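Local coordinates for sister chromatid cohesion protein (Chaetomium thermophilum, PDB 5T8V), which probably loads cohesin onto chromatin as a HEAT-repeat protein of the SCC2/Nipped-B family, seen here as its C-terminal part, at residues P1271-S1276 against L1367-M1372; Y1275-I1280 against E1426-I1431. All blocks are in the same frame, centred on the assembly; numbering follows the deposited sequence.

Interaction 1 (P1271-S1276 against L1367-M1372); sequences PHVQYS and LTAASM
Val1273 faces helix 1364-1387 with both methyls, and its first torsion (chi1 172°) divides the work between them. CG1 lies anti to the backbone N and goes to Met1372. CG2 lies beside the backbone N and goes to Ala1369. Met1372 has its CG anti to its own carbonyl carbon, and its chain bends at the last torsion (chi3 -61°), which turns the terminal methyl to the valine. CE of Met1372 then stands 4.2 Å from CG1 of Val1273, and the two side chains cross at about a right angle. On the other branch, CG2 of Val1273 lies 3.8 Å from the backbone O of Ala1369 and 4.2 Å from its CB. The small alanine lets the valine come close to the helix backbone: the CA atoms of Val1273 and Ala1369 are 6.9 Å apart. No hydrogen bond links the two segments, so the contact is apolar packing, light in area but buried.

Ser1371 is satisfied within its own helix. Its OG donates to O of Leu1367 at 2.8 Å, and N of Ser1371 reaches the same oxygen from the opposite face of the carbonyl plane.

Outside the pair, Tyr1275 packs against helix 1200-1213, and His1272 NE2 bonds to the backbone O of Ile1256. The contact joins the start of helix 1271-1284 to helix 1364-1387. The latter is itself flanked by helix 1291-1319, through Leu1367 and Ala1370, and by helix 1439-1452, through Thr1368 and Ser1371.

Interaction 2 (Y1275-I1280 against E1426-I1431); sequences YSRFII and EEINNI
The guanidinium of Arg1277 meets the amide of Asn1429 at its edge, with the two planes only 17° apart. OD1 of Asn1429 sits near the guanidinium plane. CG2 of Ile1428 comes in obliquely, 4.1 Å from NE of Arg1277. Away from helix 1422-1431, CD1 of Ile1279 rests over one face of the Tyr1275 ring, offset toward its rim.

NH2 of Arg1277 donates to OD1 of Asn1429 at 3.2 Å, with an N-H...O angle of 150°. The donor approaches from the side of the amide C=O and is tilted from the amide plane, so the bond is moderate in geometry. The arginine chain is extended from CG to NE, with CG anti to the backbone N, and this carries the charged end across to the neighbouring helix. With an alanine in place of Arg1277, OD1 of Asn1429 would probably lose this donor and a gap would open beside CG2 of Ile1428. Arg1277 also has a long, weak ion pair with Glu1281, and Arg1219 brings a like charge near its NH2.

One turn further along the helix, Ile1280 and Ile1428 reach toward each other tip to tip. Their CD1 atoms are 3.8 Å apart. Val1380 of helix 1364-1387 touches both isoleucines and extends the apolar patch.

The two segments run antiparallel, at 170°, and their axes come no closer than 11.9 Å. Side chains therefore bridge the gap: apolar on one flank, polar at the exposed Asn1429. The protein is a helical solenoid of HEAT repeats, and this contact is a long-range antiparallel packing of two non-consecutive helices in its C-terminal part.

In the fold
Both contacts use helix 1271-1284, and their centres lie about 9 Å apart. Interaction 1 takes the first turns of this helix and interaction 2 the following ones, with Tyr1275 and Ser1276 common to the two segments. The partners come later in the chain: helix 1364-1387 first, then helix 1422-1431, the next helix in sequence. These two partners also touch each other, SD of Met1372 lying 3.2 Å from O of Ile1431. Three helices are therefore gathered into one packed unit. The paired segments lie 91 and 146 residues apart at their nearest ends. The contacts tie helices 1364-1387 and 1422-1431, close to the C-terminal end of the all-helical chain, back to helix 1271-1284.

Interaction 1 (P1271-S1276 against L1367-M1372)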
ATOM      1  N   PRO A1271     -13.307 -50.226  -9.315  1.00 89.69           N
ATOM      2  CA  PRO A1271     -14.074 -49.030  -9.704  1.00 85.82           C
ATOM      3  C   PRO A1271     -14.589 -48.245  -8.510  1.00 80.90           C
ATOM      4  O   PRO A1271     -14.493 -47.010  -8.483  1.00 77.75           O
ATOM      5  CB  PRO A1271     -15.221 -49.611 -10.544  1.00 88.15           C
ATOM      6  CG  PRO A1271     -14.718 -50.930 -11.025  1.00 91.00           C
ATOM      7  CD  PRO A1271     -13.835 -51.452  -9.938  1.00 92.18           C
ATOM      8  N   HIS A1272     -15.122 -48.942  -7.506  1.00 77.01           N
ATOM      9  CA  HIS A1272     -15.659 -48.276  -6.328  1.00 74.09           C
ATOM     10  C   HIS A1272     -14.569 -47.653  -5.464  1.00 71.79           C
ATOM     11  O   HIS A1272     -14.865 -46.743  -4.683  1.00 69.85           O
ATOM     12  CB  HIS A1272     -16.479 -49.263  -5.500  1.00 74.53           C
ATOM     13  CG  HIS A1272     -17.145 -48.641  -4.314  1.00 72.38           C
ATOM     14  ND1 HIS A1272     -17.944 -47.523  -4.411  1.00 70.19           N
ATOM     15  CD2 HIS A1272     -17.123 -48.976  -3.003  1.00 72.04           C
ATOM     16  CE1 HIS A1272     -18.390 -47.198  -3.211  1.00 69.20           C
ATOM     17  NE2 HIS A1272     -17.906 -48.064  -2.338  1.00 70.19           N
ATOM     18  N   VAL A1273     -13.324 -48.118  -5.576  1.00 68.16           N
ATOM     19  CA  VAL A1273     -12.231 -47.490  -4.841  1.00 66.81           C
ATOM     20  C   VAL A1273     -11.785 -46.210  -5.536  1.00 64.82           C
ATOM     21  O   VAL A1273     -11.490 -45.204  -4.879  1.00 64.26           O
ATOM     22  CB  VAL A1273     -11.064 -48.480  -4.673  1.00 68.99           C
ATOM     23  CG1 VAL A1273      -9.840 -47.784  -4.074  1.00 68.55           C
ATOM     24  CG2 VAL A1273     -11.488 -49.645  -3.791  1.00 70.60           C
ATOM     25  N   GLN A1274     -11.717 -46.225  -6.869  1.00 77.38           N
ATOM     26  CA  GLN A1274     -11.425 -45.003  -7.609  1.00 75.21           C
ATOM     27  C   GLN A1274     -12.506 -43.957  -7.369  1.00 70.84           C
ATOM     28  O   GLN A1274     -12.206 -42.779  -7.135  1.00 69.56           O
ATOM     29  CB  GLN A1274     -11.296 -45.320  -9.099  1.00 76.85           C
ATOM     30  CG  GLN A1274     -10.823 -44.155  -9.957  1.00 78.36           C
ATOM     31  CD  GLN A1274      -9.398 -43.742  -9.653  1.00 80.67           C
ATOM     32  OE1 GLN A1274      -8.454 -44.495  -9.895  1.00 83.76           O
ATOM     33  NE2 GLN A1274      -9.233 -42.538  -9.118  1.00 79.38           N
ATOM     34  N   TYR A1275     -13.772 -44.377  -7.411  1.00 53.20           N
ATOM     35  CA  TYR A1275     -14.881 -43.461  -7.155  1.00 51.50           C
ATOM     36  C   TYR A1275     -14.848 -42.947  -5.717  1.00 50.97           C
ATOM     37  O   TYR A1275     -14.938 -41.735  -5.470  1.00 49.72           O
ATOM     38  CB  TYR A1275     -16.198 -44.183  -7.459  1.00 51.82           C
ATOM     39  CG  TYR A1275     -17.452 -43.368  -7.246  1.00 50.52           C
ATOM     40  CD1 TYR A1275     -17.573 -42.088  -7.767  1.00 49.47           C
ATOM     41  CD2 TYR A1275     -18.530 -43.896  -6.548  1.00 50.69           C
ATOM     42  CE1 TYR A1275     -18.727 -41.348  -7.579  1.00 49.37           C
ATOM     43  CE2 TYR A1275     -19.685 -43.167  -6.355  1.00 50.41           C
ATOM     44  CZ  TYR A1275     -19.781 -41.893  -6.874  1.00 50.08           C
ATOM     45  OH  TYR A1275     -20.932 -41.162  -6.684  1.00 50.14           O
ATOM     46  N   SER A1276     -14.709 -43.861  -4.754  1.00 68.34           N
ATOM     47  CA  SER A1276     -14.633 -43.468  -3.351  1.00 68.38           C
ATOM     48  C   SER A1276     -13.530 -42.442  -3.129  1.00 66.73           C
ATOM     49  O   SER A1276     -13.752 -41.396  -2.510  1.00 66.73           O
ATOM     50  CB  SER A1276     -14.403 -44.702  -2.477  1.00 70.83           C
ATOM     51  OG  SER A1276     -15.485 -45.611  -2.582  1.00 73.06           O
ATOM     52  N   LEU A1367     -10.036 -57.516   0.449  1.00 95.68           N
ATOM     53  CA  LEU A1367     -10.104 -56.877   1.758  1.00 89.59           C
ATOM     54  C   LEU A1367      -9.122 -55.724   1.892  1.00 86.81           C
ATOM     55  O   LEU A1367      -9.347 -54.822   2.705  1.00 83.89           O
ATOM     56  CB  LEU A1367      -9.851 -57.909   2.856  1.00 90.05           C
ATOM     57  CG  LEU A1367     -10.834 -59.082   2.866  1.00 89.34           C
ATOM     58  CD1 LEU A1367     -10.441 -60.085   3.930  1.00 87.81           C
ATOM     59  CD2 LEU A1367     -12.264 -58.597   3.083  1.00 86.55           C
ATOM     60  N   THR A1368      -8.030 -55.737   1.130  1.00 78.29           N
ATOM     61  CA  THR A1368      -7.196 -54.547   1.034  1.00 74.49           C
ATOM     62  C   THR A1368      -7.959 -53.422   0.345  1.00 70.16           C
ATOM     63  O   THR A1368      -7.981 -52.284   0.827  1.00 68.33           O
ATOM     64  CB  THR A1368      -5.913 -54.879   0.276  1.00 75.96           C
ATOM     65  OG1 THR A1368      -5.220 -55.948   0.935  1.00 77.73           O
ATOM     66  CG2 THR A1368      -4.993 -53.649   0.190  1.00 75.18           C
ATOM     67  N   ALA A1369      -8.598 -53.734  -0.787  1.00 77.87           N
ATOM     68  CA  ALA A1369      -9.506 -52.789  -1.430  1.00 76.01           C
ATOM     69  C   ALA A1369     -10.512 -52.239  -0.432  1.00 74.15           C
ATOM     70  O   ALA A1369     -10.692 -51.021  -0.317  1.00 72.52           O
ATOM     71  CB  ALA A1369     -10.233 -53.472  -2.589  1.00 76.00           C
ATOM     72  N   ALA A1370     -11.187 -53.130   0.295  1.00 60.92           N
ATOM     73  CA  ALA A1370     -12.115 -52.698   1.332  1.00 59.54           C
ATOM     74  C   ALA A1370     -11.446 -51.711   2.281  1.00 59.28           C
ATOM     75  O   ALA A1370     -11.911 -50.581   2.455  1.00 57.58           O
ATOM     76  CB  ALA A1370     -12.640 -53.915   2.097  1.00 60.61           C
ATOM     77  N   SER A1371     -10.325 -52.122   2.880  1.00 60.79           N
ATOM     78  CA  SER A1371      -9.668 -51.318   3.907  1.00 60.49           C
ATOM     79  C   SER A1371      -9.341 -49.918   3.398  1.00 59.14           C
ATOM     80  O   SER A1371      -9.745 -48.916   3.999  1.00 58.54           O
ATOM     81  CB  SER A1371      -8.398 -52.025   4.385  1.00 63.49           C
ATOM     82  OG  SER A1371      -8.690 -53.299   4.933  1.00 64.03           O
ATOM     83  N   MET A1372      -8.595 -49.832   2.293  1.00 74.01           N
ATOM     84  CA  MET A1372      -8.144 -48.550   1.756  1.00 75.05           C
ATOM     85  C   MET A1372      -9.242 -47.497   1.804  1.00 72.18           C
ATOM     86  O   MET A1372      -8.992 -46.343   2.167  1.00 72.50           O
ATOM     87  CB  MET A1372      -7.662 -48.714   0.316  1.00 77.77           C
ATOM     88  CG  MET A1372      -6.299 -49.363   0.176  1.00 82.82           C
ATOM     89  SD  MET A1372      -5.721 -49.327  -1.531  1.00 84.77           S
ATOM     90  CE  MET A1372      -6.993 -50.290  -2.333  1.00 83.70           C
TER

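Interaction 2 (Y1275-I1280 against E1426-I1431)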
ATOM      1  N   TYR A1275     -13.772 -44.377  -7.411  1.00 53.20           N
ATOM      2  CA  TYR A1275     -14.881 -43.461  -7.155  1.00 51.50           C
ATOM      3  C   TYR A1275     -14.848 -42.947  -5.717  1.00 50.97           C
ATOM      4  O   TYR A1275     -14.938 -41.735  -5.470  1.00 49.72           O
ATOM      5  CB  TYR A1275     -16.198 -44.183  -7.459  1.00 51.82           C
ATOM      6  CG  TYR A1275     -17.452 -43.368  -7.246  1.00 50.52           C
ATOM      7  CD1 TYR A1275     -17.573 -42.088  -7.767  1.00 49.47           C
ATOM      8  CD2 TYR A1275     -18.530 -43.896  -6.548  1.00 50.69           C
ATOM      9  CE1 TYR A1275     -18.727 -41.348  -7.579  1.00 49.37           C
ATOM     10  CE2 TYR A1275     -19.685 -43.167  -6.355  1.00 50.41           C
ATOM     11  CZ  TYR A1275     -19.781 -41.893  -6.874  1.00 50.08           C
ATOM     12  OH  TYR A1275     -20.932 -41.162  -6.684  1.00 50.14           O
ATOM     13  N   SER A1276     -14.709 -43.861  -4.754  1.00 68.34           N
ATOM     14  CA  SER A1276     -14.633 -43.468  -3.351  1.00 68.38           C
ATOM     15  C   SER A1276     -13.530 -42.442  -3.129  1.00 66.73           C
ATOM     16  O   SER A1276     -13.752 -41.396  -2.510  1.00 66.73           O
ATOM     17  CB  SER A1276     -14.403 -44.702  -2.477  1.00 70.83           C
ATOM     18  OG  SER A1276     -15.485 -45.611  -2.582  1.00 73.06           O
ATOM     19  N   ARG A1277     -12.327 -42.727  -3.633  1.00 56.79           N
ATOM     20  CA  ARG A1277     -11.244 -41.753  -3.558  1.00 55.73           C
ATOM     21  C   ARG A1277     -11.672 -40.422  -4.159  1.00 53.24           C
ATOM     22  O   ARG A1277     -11.446 -39.354  -3.573  1.00 52.27           O
ATOM     23  CB  ARG A1277     -10.009 -42.291  -4.282  1.00 57.42           C
ATOM     24  CG  ARG A1277      -8.826 -41.334  -4.260  1.00 58.19           C
ATOM     25  CD  ARG A1277      -7.652 -41.874  -5.052  1.00 59.87           C
ATOM     26  NE  ARG A1277      -6.425 -41.144  -4.751  1.00 61.50           N
ATOM     27  CZ  ARG A1277      -5.221 -41.479  -5.202  1.00 64.14           C
ATOM     28  NH1 ARG A1277      -5.067 -42.541  -5.982  1.00 65.51           N
ATOM     29  NH2 ARG A1277      -4.164 -40.752  -4.865  1.00 65.41           N
ATOM     30  N   PHE A1278     -12.300 -40.470  -5.337  1.00 58.05           N
ATOM     31  CA  PHE A1278     -12.714 -39.241  -5.999  1.00 57.47           C
ATOM     32  C   PHE A1278     -13.589 -38.387  -5.092  1.00 57.36           C
ATOM     33  O   PHE A1278     -13.433 -37.162  -5.047  1.00 58.05           O
ATOM     34  CB  PHE A1278     -13.454 -39.554  -7.301  1.00 57.38           C
ATOM     35  CG  PHE A1278     -14.150 -38.361  -7.897  1.00 56.47           C
ATOM     36  CD1 PHE A1278     -13.434 -37.398  -8.585  1.00 56.80           C
ATOM     37  CD2 PHE A1278     -15.519 -38.200  -7.764  1.00 56.07           C
ATOM     38  CE1 PHE A1278     -14.071 -36.297  -9.129  1.00 56.79           C
ATOM     39  CE2 PHE A1278     -16.159 -37.106  -8.305  1.00 55.82           C
ATOM     40  CZ  PHE A1278     -15.435 -36.153  -8.989  1.00 56.33           C
ATOM     41  N   ILE A1279     -14.513 -39.009  -4.351  1.00 50.99           N
ATOM     42  CA  ILE A1279     -15.478 -38.230  -3.576  1.00 51.11           C
ATOM     43  C   ILE A1279     -15.066 -38.038  -2.121  1.00 50.57           C
ATOM     44  O   ILE A1279     -15.773 -37.339  -1.386  1.00 50.78           O
ATOM     45  CB  ILE A1279     -16.898 -38.834  -3.652  1.00 52.09           C
ATOM     46  CG1 ILE A1279     -16.950 -40.238  -3.050  1.00 52.79           C
ATOM     47  CG2 ILE A1279     -17.378 -38.851  -5.098  1.00 52.47           C
ATOM     48  CD1 ILE A1279     -18.363 -40.806  -2.992  1.00 53.36           C
ATOM     49  N   ILE A1280     -13.953 -38.621  -1.678  1.00 57.65           N
ATOM     50  CA  ILE A1280     -13.398 -38.243  -0.376  1.00 58.31           C
ATOM     51  C   ILE A1280     -12.389 -37.113  -0.529  1.00 58.39           C
ATOM     52  O   ILE A1280     -12.325 -36.206   0.311  1.00 58.43           O
ATOM     53  CB  ILE A1280     -12.777 -39.460   0.348  1.00 59.10           C
ATOM     54  CG1 ILE A1280     -11.561 -39.998  -0.406  1.00 59.87           C
ATOM     55  CG2 ILE A1280     -13.813 -40.555   0.556  1.00 59.04           C
ATOM     56  CD1 ILE A1280     -10.239 -39.536   0.172  1.00 60.69           C
ATOM     57  N   GLU A1426      -0.901 -36.220   0.140  1.00 89.38           N
ATOM     58  CA  GLU A1426       0.146 -37.230   0.041  1.00 91.67           C
ATOM     59  C   GLU A1426      -0.264 -38.522   0.736  1.00 92.04           C
ATOM     60  O   GLU A1426      -0.145 -39.612   0.167  1.00 92.75           O
ATOM     61  CB  GLU A1426       1.443 -36.678   0.640  1.00 93.87           C
ATOM     62  CG  GLU A1426       2.524 -37.716   0.913  1.00 96.12           C
ATOM     63  CD  GLU A1426       3.772 -37.101   1.513  1.00 99.94           C
ATOM     64  OE1 GLU A1426       3.898 -35.857   1.483  1.00100.96           O
ATOM     65  OE2 GLU A1426       4.626 -37.860   2.023  1.00102.17           O
ATOM     66  N   GLU A1427      -0.755 -38.417   1.972  1.00101.39           N
ATOM     67  CA  GLU A1427      -1.110 -39.615   2.725  1.00101.80           C
ATOM     68  C   GLU A1427      -2.251 -40.369   2.055  1.00 98.51           C
ATOM     69  O   GLU A1427      -2.260 -41.605   2.034  1.00 98.55           O
ATOM     70  CB  GLU A1427      -1.481 -39.244   4.161  1.00102.86           C
ATOM     71  CG  GLU A1427      -1.741 -40.442   5.064  1.00103.94           C
ATOM     72  CD  GLU A1427      -0.522 -41.331   5.224  1.00107.68           C
ATOM     73  OE1 GLU A1427       0.590 -40.894   4.855  1.00110.80           O
ATOM     74  OE2 GLU A1427      -0.675 -42.468   5.718  1.00107.88           O
ATOM     75  N   ILE A1428      -3.227 -39.645   1.504  1.00 68.36           N
ATOM     76  CA  ILE A1428      -4.303 -40.295   0.761  1.00 66.54           C
ATOM     77  C   ILE A1428      -3.726 -41.103  -0.393  1.00 65.88           C
ATOM     78  O   ILE A1428      -4.117 -42.253  -0.625  1.00 65.37           O
ATOM     79  CB  ILE A1428      -5.327 -39.255   0.269  1.00 67.28           C
ATOM     80  CG1 ILE A1428      -6.199 -38.784   1.436  1.00 66.98           C
ATOM     81  CG2 ILE A1428      -6.217 -39.837  -0.839  1.00 66.80           C
ATOM     82  CD1 ILE A1428      -7.064 -37.581   1.117  1.00 66.51           C
ATOM     83  N   ASN A1429      -2.784 -40.515  -1.135  1.00 78.08           N
ATOM     84  CA  ASN A1429      -2.142 -41.259  -2.216  1.00 77.97           C
ATOM     85  C   ASN A1429      -1.445 -42.504  -1.678  1.00 78.69           C
ATOM     86  O   ASN A1429      -1.587 -43.601  -2.233  1.00 79.37           O
ATOM     87  CB  ASN A1429      -1.148 -40.363  -2.955  1.00 79.35           C
ATOM     88  CG  ASN A1429      -0.490 -41.069  -4.127  1.00 81.53           C
ATOM     89  OD1 ASN A1429      -1.119 -41.874  -4.813  1.00 81.36           O
ATOM     90  ND2 ASN A1429       0.786 -40.779  -4.353  1.00 84.47           N
ATOM     91  N   ASN A1430      -0.685 -42.351  -0.590  1.00 88.93           N
ATOM     92  CA  ASN A1430      -0.008 -43.492   0.018  1.00 91.08           C
ATOM     93  C   ASN A1430      -0.989 -44.621   0.298  1.00 89.87           C
ATOM     94  O   ASN A1430      -0.755 -45.775  -0.079  1.00 88.81           O
ATOM     95  CB  ASN A1430       0.690 -43.057   1.307  1.00 91.12           C
ATOM     96  CG  ASN A1430       1.719 -41.968   1.075  1.00 93.53           C
ATOM     97  OD1 ASN A1430       1.818 -41.413  -0.020  1.00 95.15           O
ATOM     98  ND2 ASN A1430       2.487 -41.651   2.112  1.00 94.12           N
ATOM     99  N   ILE A1431      -2.101 -44.304   0.965  1.00 69.10           N
ATOM    100  CA  ILE A1431      -3.126 -45.310   1.226  1.00 67.42           C
ATOM    101  C   ILE A1431      -3.605 -45.922  -0.082  1.00 68.18           C
ATOM    102  O   ILE A1431      -3.807 -47.139  -0.180  1.00 68.78           O
ATOM    103  CB  ILE A1431      -4.293 -44.688   2.019  1.00 65.74           C
ATOM    104  CG1 ILE A1431      -3.801 -44.146   3.366  1.00 66.39           C
ATOM    105  CG2 ILE A1431      -5.400 -45.716   2.247  1.00 64.82           C
ATOM    106  CD1 ILE A1431      -4.727 -43.122   3.985  1.00 64.76           C
TER